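PDB 3KK7: putative cell invasion protein with MAC/Perforin domain from Bacteroides thetaiotaomicron VPI-5482, which is of unknown precise function but belongs to the membrane-attack complex/perforin (MACPF) family, whose members often form pores in membranes. Local coordinates for residues R27-K37 with D506-G514; F192-M201 with I350-R358. One frame throughout, in Å; residues are numbered along the deposited sequence.

Interaction 1. Residues R27-K37 with D506-G514; sequences RNSSLPRVWSK and DDYIPDAYG
R27 reaches across to the C-terminal end of helix 508-512 and grips two carbonyl oxygens there with the two amino groups of its guanidinium. The bond from NH1 to O of A512 is 2.8 Å long and bent at the hydrogen (139°), the donor lying above the carbonyl plane; NH2 meets O of D511 at 3.2 Å, tilted from that plane. The same NH2 also bonds O of P32 in the guanidinium plane, at a spacing so short that its exact length is doubtful. With CG anti to the backbone N (chi1 172°) and the chain extended to NE, the group arrives between L31 CD1 on one face and W35 CH2 on the opposite face, both toward the rim. A positive charge beside carbonyls that close a helix should be favourable. L31 CD1 also lies 3.8 Å from CA of G514, the positive-phi residue of the Schellman motif ending the helix.

Farther along, the loop runs over the ring of Y508, on the helix, which takes the largest share of the contact. K37 slides past it in the reverse direction, setting CG over one ring face, a CH-pi contact 3.9 Å from the centroid, while I509 CG1 lies against the opposite face, toward its rim. Beyond the ring, NZ of K37 makes a long salt bridge of 3.6 Å to OD2 of D506, whose OD1 caps N of Y508. V34 O lies at the ring edge, and CB of A512 sits 3.9 Å from CE3 of W35, at the indole edge. The hydroxyl of Y508 probably has its partner in N198.

The loop that follows strand 22-25 is thus laid across a short helix of the D3 domain, which packs through I509 and P510 on strand 499-504 and through D511 on helix 516-521.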
loop_
_atom_site.group_PDB
_atom_site.type_symbol
_atom_site.label_atom_id
_atom_site.label_comp_id
_atom_site.label_asym_id
_atom_site.label_seq_id
_atom_site.Cartn_x
_atom_site.Cartn_y
_atom_site.Cartn_z
ATOM N N ARG A 27 -14.350 1.924 30.896
ATOM C CA ARG A 27 -15.047 2.481 29.745
ATOM C C ARG A 27 -16.522 2.631 30.128
ATOM O O ARG A 27 -17.147 1.667 30.596
ATOM C CB ARG A 27 -14.910 1.570 28.522
ATOM C CG ARG A 27 -15.762 1.986 27.317
ATOM C CD ARG A 27 -15.542 1.025 26.139
ATOM N NE ARG A 27 -16.462 1.313 25.040
ATOM C CZ ARG A 27 -16.337 2.329 24.200
ATOM N NH1 ARG A 27 -15.309 3.164 24.292
ATOM N NH2 ARG A 27 -17.245 2.510 23.258
ATOM N N ASN A 28 -17.067 3.833 29.954
ATOM C CA ASN A 28 -18.472 4.054 30.235
ATOM C C ASN A 28 -19.329 2.956 29.581
ATOM O O ASN A 28 -19.325 2.777 28.355
ATOM C CB ASN A 28 -18.910 5.433 29.771
ATOM C CG ASN A 28 -20.317 5.770 30.214
ATOM O OD1 ASN A 28 -21.274 5.070 29.882
ATOM N ND2 ASN A 28 -20.452 6.848 30.965
ATOM N N SER A 29 -20.068 2.241 30.427
ATOM C CA SER A 29 -20.743 1.008 30.038
ATOM C C SER A 29 -21.926 1.175 29.071
ATOM O O SER A 29 -22.372 0.189 28.468
ATOM C CB SER A 29 -21.181 0.235 31.303
ATOM O OG SER A 29 -21.733 1.089 32.299
ATOM N N SER A 30 -22.444 2.395 28.922
ATOM C CA SER A 30 -23.569 2.622 28.009
ATOM C C SER A 30 -23.097 2.957 26.591
ATOM O O SER A 30 -23.899 2.999 25.661
ATOM C CB SER A 30 -24.518 3.692 28.559
ATOM O OG SER A 30 -23.848 4.904 28.804
ATOM N N LEU A 31 -21.795 3.182 26.420
ATOM C CA LEU A 31 -21.212 3.326 25.083
ATOM C C LEU A 31 -21.257 1.985 24.373
ATOM O O LEU A 31 -21.058 0.949 25.020
ATOM C CB LEU A 31 -19.756 3.737 25.183
ATOM C CG LEU A 31 -19.449 5.084 25.813
ATOM C CD1 LEU A 31 -17.952 5.187 26.014
ATOM C CD2 LEU A 31 -19.963 6.201 24.936
ATOM N N PRO A 32 -21.492 1.986 23.046
ATOM C CA PRO A 32 -21.428 0.691 22.346
ATOM C C PRO A 32 -19.981 0.161 22.267
ATOM O O PRO A 32 -19.038 0.872 22.610
ATOM C CB PRO A 32 -22.005 0.978 20.949
ATOM C CG PRO A 32 -22.285 2.471 20.885
ATOM C CD PRO A 32 -21.715 3.119 22.127
ATOM N N ARG A 33 -19.833 -1.106 21.889
ATOM C CA ARG A 33 -18.532 -1.721 21.654
ATOM C C ARG A 33 -18.352 -1.972 20.166
ATOM O O ARG A 33 -18.220 -3.117 19.751
ATOM C CB ARG A 33 -18.428 -3.042 22.394
ATOM C CG ARG A 33 -18.661 -2.891 23.865
ATOM C CD ARG A 33 -17.895 -3.909 24.685
ATOM N NE ARG A 33 -17.483 -3.281 25.933
ATOM C CZ ARG A 33 -16.251 -2.870 26.228
ATOM N NH1 ARG A 33 -15.230 -3.052 25.395
ATOM N NH2 ARG A 33 -16.038 -2.294 27.408
ATOM N N VAL A 34 -18.379 -0.915 19.363
ATOM C CA VAL A 34 -18.251 -1.088 17.929
ATOM C C VAL A 34 -17.071 -0.272 17.424
ATOM O O VAL A 34 -17.065 0.964 17.486
ATOM C CB VAL A 34 -19.560 -0.756 17.180
ATOM C CG1 VAL A 34 -19.397 -1.027 15.705
ATOM C CG2 VAL A 34 -20.691 -1.605 17.704
ATOM N N TRP A 35 -16.076 -1.001 16.923
ATOM C CA TRP A 35 -14.837 -0.409 16.464
ATOM C C TRP A 35 -14.776 -0.293 14.934
ATOM O O TRP A 35 -13.889 0.381 14.405
ATOM C CB TRP A 35 -13.624 -1.190 16.982
ATOM C CG TRP A 35 -13.791 -1.812 18.343
ATOM C CD1 TRP A 35 -13.555 -3.106 18.673
ATOM C CD2 TRP A 35 -14.254 -1.170 19.539
ATOM N NE1 TRP A 35 -13.819 -3.309 19.996
ATOM C CE2 TRP A 35 -14.255 -2.141 20.554
ATOM C CE3 TRP A 35 -14.655 0.134 19.851
ATOM C CZ2 TRP A 35 -14.655 -1.859 21.863
ATOM C CZ3 TRP A 35 -15.050 0.410 21.156
ATOM C CH2 TRP A 35 -15.043 -0.581 22.141
ATOM N N SER A 36 -15.727 -0.906 14.225
ATOM C CA SER A 36 -15.757 -0.821 12.771
ATOM C C SER A 36 -17.140 -1.078 12.204
ATOM O O SER A 36 -18.008 -1.527 12.908
ATOM C CB SER A 36 -14.754 -1.817 12.179
ATOM O OG SER A 36 -15.157 -3.151 12.383
ATOM N N LYS A 37 -17.329 -0.780 10.922
ATOM C CA LYS A 37 -18.557 -1.112 10.187
ATOM C C LYS A 37 -18.130 -1.725 8.877
ATOM O O LYS A 37 -17.292 -1.162 8.208
ATOM C CB LYS A 37 -19.400 0.137 9.893
ATOM C CG LYS A 37 -20.132 0.699 11.116
ATOM C CD LYS A 37 -21.337 1.606 10.744
ATOM C CE LYS A 37 -22.231 1.884 11.977
ATOM N NZ LYS A 37 -23.589 2.412 11.623
ATOM N N ASP A 506 -19.673 9.467 10.930
ATOM C CA ASP A 506 -20.546 8.455 11.457
ATOM C C ASP A 506 -20.300 8.457 12.942
ATOM O O ASP A 506 -19.199 8.167 13.384
ATOM C CB ASP A 506 -20.249 7.078 10.872
ATOM C CG ASP A 506 -21.350 6.052 11.197
ATOM O OD1 ASP A 506 -21.987 6.113 12.277
ATOM O OD2 ASP A 506 -21.571 5.162 10.356
ATOM N N ASP A 507 -21.339 8.785 13.701
ATOM C CA ASP A 507 -21.266 8.849 15.153
ATOM C C ASP A 507 -20.648 7.590 15.802
ATOM O O ASP A 507 -20.045 7.680 16.880
ATOM C CB ASP A 507 -22.657 9.180 15.743
ATOM C CG ASP A 507 -23.063 10.675 15.561
ATOM O OD1 ASP A 507 -22.251 11.493 15.090
ATOM O OD2 ASP A 507 -24.203 11.042 15.912
ATOM N N TYR A 508 -20.726 6.434 15.152
ATOM C CA TYR A 508 -20.117 5.253 15.749
ATOM C C TYR A 508 -18.630 5.478 16.093
ATOM O O TYR A 508 -18.134 4.898 17.048
ATOM C CB TYR A 508 -20.295 4.010 14.869
ATOM C CG TYR A 508 -19.082 3.583 14.014
ATOM C CD1 TYR A 508 -18.093 2.742 14.520
ATOM C CD2 TYR A 508 -18.959 3.986 12.691
ATOM C CE1 TYR A 508 -17.015 2.342 13.725
ATOM C CE2 TYR A 508 -17.904 3.594 11.923
ATOM C CZ TYR A 508 -16.934 2.769 12.436
ATOM O OH TYR A 508 -15.866 2.392 11.642
ATOM N N ILE A 509 -17.932 6.316 15.319
ATOM C CA ILE A 509 -16.508 6.598 15.566
ATOM C C ILE A 509 -16.298 7.432 16.825
ATOM O O ILE A 509 -15.637 6.972 17.749
ATOM C CB ILE A 509 -15.796 7.246 14.342
ATOM C CG1 ILE A 509 -15.829 6.292 13.140
ATOM C CG2 ILE A 509 -14.329 7.587 14.681
ATOM C CD1 ILE A 509 -15.335 6.891 11.839
ATOM N N PRO A 510 -16.851 8.654 16.891
ATOM C CA PRO A 510 -16.691 9.365 18.190
ATOM C C PRO A 510 -17.164 8.537 19.393
ATOM O O PRO A 510 -16.593 8.645 20.479
ATOM C CB PRO A 510 -17.534 10.644 18.032
ATOM C CG PRO A 510 -18.308 10.480 16.729
ATOM C CD PRO A 510 -17.565 9.463 15.885
ATOM N N ASP A 511 -18.174 7.689 19.184
ATOM C CA ASP A 511 -18.688 6.812 20.255
ATOM C C ASP A 511 -17.669 5.735 20.672
ATOM O O ASP A 511 -17.576 5.388 21.857
ATOM C CB ASP A 511 -20.082 6.211 19.903
ATOM C CG ASP A 511 -21.267 7.139 20.319
ATOM O OD1 ASP A 511 -21.037 8.072 21.124
ATOM O OD2 ASP A 511 -22.424 6.936 19.843
ATOM N N ALA A 512 -16.883 5.234 19.723
ATOM C CA ALA A 512 -15.807 4.314 20.058
ATOM C C ALA A 512 -14.809 4.990 21.011
ATOM O O ALA A 512 -14.320 4.364 21.952
ATOM C CB ALA A 512 -15.144 3.838 18.837
ATOM N N TYR A 513 -14.562 6.282 20.832
ATOM C CA TYR A 513 -13.685 7.028 21.755
ATOM C C TYR A 513 -14.415 7.660 22.939
ATOM O O TYR A 513 -13.792 8.254 23.821
ATOM C CB TYR A 513 -12.919 8.104 20.992
ATOM C CG TYR A 513 -11.946 7.563 19.957
ATOM C CD1 TYR A 513 -12.379 7.160 18.701
ATOM C CD2 TYR A 513 -10.592 7.495 20.225
ATOM C CE1 TYR A 513 -11.490 6.690 17.756
ATOM C CE2 TYR A 513 -9.689 7.033 19.280
ATOM C CZ TYR A 513 -10.133 6.629 18.052
ATOM O OH TYR A 513 -9.217 6.166 17.135
ATOM N N GLY A 514 -15.734 7.519 22.978
ATOM C CA GLY A 514 -16.555 8.128 24.041
ATOM C C GLY A 514 -16.338 9.626 24.117
ATOM O O GLY A 514 -16.090 10.156 25.198
#

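Interaction 2. Residues F192-M201 with I350-R358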
loop_
_atom_site.group_PDB
_atom_site.type_symbol
_atom_site.label_atom_id
_atom_site.label_comp_id
_atom_site.label_asym_id
_atom_site.label_seq_id
_atom_site.Cartn_x
_atom_site.Cartn_y
_atom_site.Cartn_z
ATOM N N PHE A 192 -13.256 4.271 -1.103
ATOM C CA PHE A 192 -11.917 4.274 -0.522
ATOM C C PHE A 192 -11.878 5.035 0.827
ATOM O O PHE A 192 -11.219 4.587 1.766
ATOM C CB PHE A 192 -10.910 4.851 -1.506
ATOM C CG PHE A 192 -9.549 5.018 -0.939
ATOM C CD1 PHE A 192 -8.730 3.927 -0.769
ATOM C CD2 PHE A 192 -9.083 6.274 -0.569
ATOM C CE1 PHE A 192 -7.436 4.090 -0.217
ATOM C CE2 PHE A 192 -7.820 6.444 -0.052
ATOM C CZ PHE A 192 -6.994 5.357 0.133
ATOM N N VAL A 193 -12.562 6.177 0.910
ATOM C CA VAL A 193 -12.711 6.876 2.187
ATOM C C VAL A 193 -13.377 5.958 3.187
ATOM O O VAL A 193 -12.947 5.886 4.320
ATOM C CB VAL A 193 -13.523 8.164 2.082
ATOM C CG1 VAL A 193 -13.762 8.752 3.476
ATOM C CG2 VAL A 193 -12.796 9.158 1.160
ATOM N N ASP A 194 -14.391 5.222 2.758
ATOM C CA ASP A 194 -15.019 4.237 3.626
ATOM C C ASP A 194 -14.015 3.256 4.218
ATOM O O ASP A 194 -14.045 3.001 5.409
ATOM C CB ASP A 194 -16.092 3.440 2.883
ATOM C CG ASP A 194 -16.791 2.421 3.780
ATOM O OD1 ASP A 194 -17.655 2.829 4.575
ATOM O OD2 ASP A 194 -16.478 1.215 3.691
ATOM N N ALA A 195 -13.147 2.702 3.380
ATOM C CA ALA A 195 -12.202 1.667 3.814
ATOM C C ALA A 195 -11.180 2.272 4.747
ATOM O O ALA A 195 -10.763 1.645 5.718
ATOM C CB ALA A 195 -11.545 1.022 2.637
ATOM N N LEU A 196 -10.849 3.532 4.494
ATOM C CA LEU A 196 -9.866 4.268 5.291
ATOM C C LEU A 196 -10.307 4.423 6.738
ATOM O O LEU A 196 -9.504 4.252 7.639
ATOM C CB LEU A 196 -9.630 5.652 4.675
ATOM C CG LEU A 196 -8.281 6.349 4.881
ATOM C CD1 LEU A 196 -7.123 5.510 4.275
ATOM C CD2 LEU A 196 -8.331 7.780 4.260
ATOM N N TYR A 197 -11.575 4.756 6.951
ATOM C CA TYR A 197 -12.087 4.947 8.301
ATOM C C TYR A 197 -12.892 3.795 8.895
ATOM O O TYR A 197 -13.091 3.782 10.095
ATOM C CB TYR A 197 -12.905 6.245 8.398
ATOM C CG TYR A 197 -12.013 7.450 8.477
ATOM C CD1 TYR A 197 -11.407 7.797 9.672
ATOM C CD2 TYR A 197 -11.720 8.202 7.348
ATOM C CE1 TYR A 197 -10.542 8.863 9.747
ATOM C CE2 TYR A 197 -10.868 9.281 7.417
ATOM C CZ TYR A 197 -10.276 9.607 8.620
ATOM O OH TYR A 197 -9.422 10.684 8.716
ATOM N N ASN A 198 -13.351 2.840 8.102
ATOM C CA ASN A 198 -14.230 1.800 8.644
ATOM C C ASN A 198 -13.656 0.397 8.670
ATOM O O ASN A 198 -14.323 -0.532 9.093
ATOM C CB ASN A 198 -15.579 1.807 7.934
ATOM C CG ASN A 198 -16.331 3.100 8.152
ATOM O OD1 ASN A 198 -16.334 3.656 9.251
ATOM N ND2 ASN A 198 -16.963 3.592 7.105
ATOM N N SER A 199 -12.412 0.255 8.242
ATOM C CA SER A 199 -11.707 -1.004 8.329
ATOM C C SER A 199 -10.267 -0.657 8.726
ATOM O O SER A 199 -9.919 0.526 8.856
ATOM C CB SER A 199 -11.795 -1.776 6.997
ATOM O OG SER A 199 -11.068 -1.152 5.957
ATOM N N SER A 200 -9.466 -1.690 8.967
ATOM C CA SER A 200 -8.088 -1.496 9.353
ATOM C C SER A 200 -7.284 -1.333 8.092
ATOM O O SER A 200 -7.703 -1.754 7.024
ATOM C CB SER A 200 -7.564 -2.696 10.145
ATOM O OG SER A 200 -7.521 -3.867 9.343
HETATM N N MSE A 201 -6.122 -0.725 8.206
HETATM C CA MSE A 201 -5.243 -0.609 7.068
HETATM C C MSE A 201 -4.958 -1.998 6.446
HETATM O O MSE A 201 -4.868 -2.143 5.201
HETATM C CB MSE A 201 -3.954 0.101 7.496
HETATM C CG MSE A 201 -2.915 0.296 6.377
HETATM SE SE MSE A 201 -3.602 1.341 4.878
HETATM C CE MSE A 201 -4.116 2.935 5.907
ATOM N N ILE A 350 -3.393 10.155 1.034
ATOM C CA ILE A 350 -4.135 10.413 2.270
ATOM C C ILE A 350 -3.409 11.449 3.094
ATOM O O ILE A 350 -2.195 11.602 2.976
ATOM C CB ILE A 350 -4.390 9.113 3.081
ATOM C CG1 ILE A 350 -3.099 8.374 3.394
ATOM C CG2 ILE A 350 -5.288 8.162 2.316
ATOM C CD1 ILE A 350 -3.342 7.098 4.131
ATOM N N LEU A 351 -4.164 12.185 3.900
ATOM C CA LEU A 351 -3.614 13.288 4.685
ATOM C C LEU A 351 -3.151 12.886 6.080
ATOM O O LEU A 351 -2.295 13.562 6.669
ATOM C CB LEU A 351 -4.672 14.375 4.856
ATOM C CG LEU A 351 -5.191 15.043 3.617
ATOM C CD1 LEU A 351 -6.299 15.961 4.028
ATOM C CD2 LEU A 351 -4.051 15.798 2.968
ATOM N N GLU A 352 -3.728 11.808 6.601
ATOM C CA GLU A 352 -3.576 11.412 7.989
ATOM C C GLU A 352 -2.196 10.811 8.262
ATOM O O GLU A 352 -1.874 9.706 7.804
ATOM C CB GLU A 352 -4.673 10.384 8.367
ATOM C CG GLU A 352 -6.128 10.893 8.243
ATOM C CD GLU A 352 -6.725 10.865 6.821
ATOM O OE1 GLU A 352 -6.078 10.410 5.845
ATOM O OE2 GLU A 352 -7.873 11.324 6.680
ATOM N N GLU A 353 -1.407 11.524 9.055
ATOM C CA GLU A 353 -0.070 11.067 9.493
ATOM C C GLU A 353 -0.018 9.606 9.942
ATOM O O GLU A 353 0.853 8.847 9.532
ATOM C CB GLU A 353 0.391 11.937 10.674
ATOM C CG GLU A 353 1.840 12.415 10.592
ATOM C CD GLU A 353 2.126 13.163 9.297
ATOM O OE1 GLU A 353 1.456 14.204 9.016
ATOM O OE2 GLU A 353 3.013 12.664 8.556
ATOM N N ASN A 354 -0.945 9.227 10.818
ATOM C CA ASN A 354 -0.960 7.880 11.383
ATOM C C ASN A 354 -1.343 6.809 10.382
ATOM O O ASN A 354 -0.827 5.691 10.466
ATOM C CB ASN A 354 -1.841 7.763 12.636
ATOM C CG ASN A 354 -3.236 8.345 12.443
ATOM O OD1 ASN A 354 -3.421 9.343 11.732
ATOM N ND2 ASN A 354 -4.210 7.757 13.119
ATOM N N PHE A 355 -2.219 7.137 9.430
ATOM C CA PHE A 355 -2.567 6.154 8.400
ATOM C C PHE A 355 -1.413 5.993 7.425
ATOM O O PHE A 355 -1.106 4.890 6.966
ATOM C CB PHE A 355 -3.828 6.525 7.645
ATOM C CG PHE A 355 -5.061 6.656 8.513
ATOM C CD1 PHE A 355 -5.075 6.232 9.840
ATOM C CD2 PHE A 355 -6.234 7.169 7.962
ATOM C CE1 PHE A 355 -6.214 6.343 10.594
ATOM C CE2 PHE A 355 -7.390 7.288 8.723
ATOM C CZ PHE A 355 -7.388 6.881 10.031
ATOM N N LYS A 356 -0.764 7.102 7.122
ATOM C CA LYS A 356 0.377 7.092 6.240
ATOM C C LYS A 356 1.427 6.147 6.790
ATOM O O LYS A 356 1.845 5.213 6.120
ATOM C CB LYS A 356 0.933 8.519 6.082
ATOM C CG LYS A 356 0.075 9.426 5.160
ATOM C CD LYS A 356 0.457 10.889 5.282
ATOM C CE LYS A 356 1.648 11.277 4.440
ATOM N NZ LYS A 356 1.224 11.465 3.019
ATOM N N GLN A 357 1.809 6.386 8.033
ATOM C CA GLN A 357 2.812 5.580 8.705
ATOM C C GLN A 357 2.406 4.105 8.808
ATOM O O GLN A 357 3.207 3.212 8.545
ATOM C CB GLN A 357 3.066 6.174 10.092
ATOM C CG GLN A 357 4.276 5.615 10.870
ATOM C CD GLN A 357 5.546 5.676 10.059
ATOM O OE1 GLN A 357 5.716 6.578 9.225
ATOM N NE2 GLN A 357 6.451 4.709 10.279
ATOM N N ARG A 358 1.149 3.844 9.147
ATOM C CA ARG A 358 0.663 2.471 9.274
ATOM C C ARG A 358 0.682 1.697 7.954
ATOM O O ARG A 358 1.018 0.519 7.957
ATOM C CB ARG A 358 -0.734 2.437 9.902
ATOM C CG ARG A 358 -1.210 1.036 10.202
ATOM C CD ARG A 358 -2.327 0.964 11.215
ATOM N NE ARG A 358 -1.841 1.335 12.542
ATOM C CZ ARG A 358 -1.146 0.545 13.358
ATOM N NH1 ARG A 358 -0.869 -0.692 13.019
ATOM N NH2 ARG A 358 -0.736 1.001 14.543
#
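Y197, near the end of helix 190-198, donates from OH to OE2 of E352 over 2.6 Å, joining two helices of the MACPF domain. E352 is the N-cap residue of helix 353-363, and the hydroxyl comes from above its carboxylate plane; ring and carboxylate planes stand 77° apart.

The dense part lies beside this bond. F355 turns its edge to the face of Y197 in a T-shaped stack, centroids 5.3 Å apart, and its CD2 lies 3.8 Å from CG of L196. The leucine pushes CD2 to 3.6 Å from CG2 of I350, the same methyl that F192 meets with its ring edge. Helix 201-208 backs F192 and L196 through L204.

Only the flank between M201 and R358 is looser, and no touching residue is solvent-exposed. Selenomethionine M201 meets R358 chiefly through aliphatic carbons, CB to CG at 4.0 Å, while the arginine's NE forms a salt bridge with D406. Bends at chi2 and chi3 (59° and 57°) fold the M201 chain back into close contact with helix 353-363, where its CE methyl ends 3.7 Å from O of F355.

Interaction 2 is wholly buried, its centre about 11 Å from the centre of the chain, and sets helix 190-198 and the start of helix 201-208 against helix 353-363 and the residues just before it; interaction 1, its centre about 28 Å from that of the chain, is partly exposed and fastens an N-terminal loop to the D3 range. Their chemistry follows: aromatic and aliphatic packing round one short hydrogen bond inside, an arginine on helix-end carbonyls and a long salt bridge farther out. They meet at N198, whose OD1 lies 2.7 Å from OH of Y508, a probable hydrogen bond. R403 bonds backbone oxygens of both W35 and Y197, and strand 499-504 underlies I509 as well as Y197.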